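Local coordinates for resiniferatoxin-binding, phosphotriesterase-related protein (Rhodobacter sphaeroides 2.4.1, PDB 3K2G), which binds two zinc ions per subunit in a TIM barrel of the phosphotriesterase family and probably hydrolyses phosphoric esters, at residues B[256-261]-B[298-303]. Residues are numbered along the deposited sequence; the frame is centred on the assembly and turned at random.
Sequences GAFLEF and RILLSH
The guanidinium of Arg298 lies over one face of the Phe258 ring in a cation-pi contact. Arg298 CZ is 3.8 Å from the centroid of the Phe258 ring, and the two planes are 38° apart. The arginine chain bends at chi2 and chi3, which folds its head back over the ring. Arg298 NH2 also donates to Gly256 O at 2.8 Å. That oxygen lies almost in the guanidinium plane, so the same group uses its edge for the carbonyl and its face for the phenyl. NH2 has a second acceptor in Arg232 O. Gly256 follows helix 246-255 and closes it in a Schellman motif, with positive phi.

Beyond this end, 258-261 and 299-301 run as neighbouring parallel strands of the TIM barrel. Leu259 N donates to Arg298 O (2.7 Å), and Leu300 N to Leu259 O. The ladder continues from Phe261 N to Leu300 O and ends at Ser302 N and Phe261 O (3.1 Å).

Side chains alternate between the two faces of the sheet. Leu300 CD1 meets Phe258 CB at 3.8 Å. Leu300 CD1 also lies 3.9 Å from Glu260 OE2, on the face shared by Glu260 and Leu300. The Glu260 chain extends with CG anti to the backbone N (chi1 -171°), and its OE1 makes a weak hydrogen bond to the zinc ligand His34. On the face of Leu259 and Phe261, Phe261 CD2 touches Ile299 CG2 and Phe261 CB meets Leu301 CD2, both at 4.1 Å. Helices 246-255 and 280-292 pack against the Phe261 side chain.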
loop_
_atom_site.group_PDB
_atom_site.type_symbol
_atom_site.label_atom_id
_atom_site.label_comp_id
_atom_site.label_asym_id
_atom_site.label_seq_id
_atom_site.Cartn_x
_atom_site.Cartn_y
_atom_site.Cartn_z
ATOM N N GLY B 256 19.676 -13.851 9.568
ATOM C CA GLY B 256 20.785 -13.484 10.435
ATOM C C GLY B 256 21.786 -12.455 9.926
ATOM O O GLY B 256 22.600 -11.936 10.696
ATOM N N ALA B 257 21.723 -12.142 8.638
ATOM C CA ALA B 257 22.654 -11.193 8.049
ATOM C C ALA B 257 22.370 -9.751 8.438
ATOM O O ALA B 257 21.233 -9.375 8.710
ATOM C CB ALA B 257 22.641 -11.327 6.527
ATOM N N PHE B 258 23.427 -8.949 8.473
ATOM C CA PHE B 258 23.285 -7.538 8.772
ATOM C C PHE B 258 22.802 -6.890 7.478
ATOM O O PHE B 258 23.203 -7.291 6.387
ATOM C CB PHE B 258 24.634 -6.935 9.170
ATOM C CG PHE B 258 25.043 -7.230 10.583
ATOM C CD1 PHE B 258 24.584 -6.440 11.633
ATOM C CD2 PHE B 258 25.901 -8.289 10.866
ATOM C CE1 PHE B 258 24.981 -6.698 12.950
ATOM C CE2 PHE B 258 26.301 -8.554 12.178
ATOM C CZ PHE B 258 25.841 -7.757 13.223
ATOM N N LEU B 259 21.918 -5.910 7.605
ATOM C CA LEU B 259 21.408 -5.184 6.447
ATOM C C LEU B 259 22.080 -3.824 6.525
ATOM O O LEU B 259 21.787 -3.020 7.407
ATOM C CB LEU B 259 19.888 -5.037 6.532
ATOM C CG LEU B 259 19.104 -6.352 6.623
ATOM C CD1 LEU B 259 17.612 -6.051 6.586
ATOM C CD2 LEU B 259 19.489 -7.274 5.464
ATOM N N GLU B 260 23.000 -3.572 5.606
ATOM C CA GLU B 260 23.725 -2.316 5.641
ATOM C C GLU B 260 23.173 -1.214 4.750
ATOM O O GLU B 260 23.220 -1.302 3.524
ATOM C CB GLU B 260 25.196 -2.571 5.300
ATOM C CG GLU B 260 26.093 -1.371 5.525
ATOM C CD GLU B 260 27.564 -1.719 5.373
ATOM O OE1 GLU B 260 28.054 -1.828 4.227
ATOM O OE2 GLU B 260 28.225 -1.900 6.412
ATOM N N PHE B 261 22.627 -0.180 5.381
ATOM C CA PHE B 261 22.115 0.978 4.660
ATOM C C PHE B 261 23.294 1.949 4.630
ATOM O O PHE B 261 23.346 2.929 5.366
ATOM C CB PHE B 261 20.911 1.564 5.400
ATOM C CG PHE B 261 19.685 0.699 5.304
ATOM C CD1 PHE B 261 18.781 0.861 4.259
ATOM C CD2 PHE B 261 19.465 -0.317 6.227
ATOM C CE1 PHE B 261 17.677 0.018 4.129
ATOM C CE2 PHE B 261 18.368 -1.166 6.109
ATOM C CZ PHE B 261 17.470 -0.998 5.060
ATOM N N ARG B 298 20.234 -5.816 13.517
ATOM C CA ARG B 298 20.843 -6.243 12.265
ATOM C C ARG B 298 21.054 -5.058 11.314
ATOM O O ARG B 298 21.572 -5.220 10.205
ATOM C CB ARG B 298 19.950 -7.283 11.588
ATOM C CG ARG B 298 20.644 -8.603 11.261
ATOM C CD ARG B 298 20.660 -9.575 12.430
ATOM N NE ARG B 298 21.504 -9.137 13.534
ATOM C CZ ARG B 298 22.765 -9.523 13.722
ATOM N NH1 ARG B 298 23.440 -9.063 14.762
ATOM N NH2 ARG B 298 23.346 -10.372 12.878
ATOM N N ILE B 299 20.665 -3.865 11.758
ATOM C CA ILE B 299 20.774 -2.669 10.928
ATOM C C ILE B 299 22.072 -1.879 11.076
ATOM O O ILE B 299 22.465 -1.515 12.186
ATOM C CB ILE B 299 19.586 -1.719 11.196
ATOM C CG1 ILE B 299 18.270 -2.474 10.963
ATOM C CG2 ILE B 299 19.678 -0.500 10.279
ATOM C CD1 ILE B 299 17.029 -1.668 11.265
ATOM N N LEU B 300 22.721 -1.611 9.941
ATOM C CA LEU B 300 23.971 -0.851 9.899
ATOM C C LEU B 300 23.792 0.377 9.001
ATOM O O LEU B 300 23.056 0.324 8.015
ATOM C CB LEU B 300 25.112 -1.716 9.353
ATOM C CG LEU B 300 25.462 -2.970 10.164
ATOM C CD1 LEU B 300 26.580 -3.731 9.477
ATOM C CD2 LEU B 300 25.881 -2.566 11.575
ATOM N N LEU B 301 24.485 1.463 9.342
ATOM C CA LEU B 301 24.390 2.730 8.608
ATOM C C LEU B 301 25.748 3.312 8.219
ATOM O O LEU B 301 26.677 3.287 9.012
ATOM C CB LEU B 301 23.685 3.770 9.473
ATOM C CG LEU B 301 22.348 3.453 10.142
ATOM C CD1 LEU B 301 21.997 4.582 11.115
ATOM C CD2 LEU B 301 21.269 3.285 9.100
ATOM N N SER B 302 25.852 3.858 7.012
ATOM C CA SER B 302 27.101 4.482 6.568
ATOM C C SER B 302 26.824 5.300 5.297
ATOM O O SER B 302 25.681 5.327 4.834
ATOM C CB SER B 302 28.171 3.413 6.317
ATOM O OG SER B 302 29.395 3.759 6.953
ATOM N N HIS B 303 27.842 5.968 4.745
ATOM C CA HIS B 303 27.651 6.778 3.530
ATOM C C HIS B 303 28.204 6.157 2.248
ATOM O O HIS B 303 27.776 6.506 1.143
ATOM C CB HIS B 303 28.331 8.156 3.623
ATOM C CG HIS B 303 28.220 8.834 4.952
ATOM N ND1 HIS B 303 28.965 8.453 6.047
ATOM C CD2 HIS B 303 27.525 9.932 5.334
ATOM C CE1 HIS B 303 28.740 9.289 7.045
ATOM N NE2 HIS B 303 27.869 10.197 6.639
#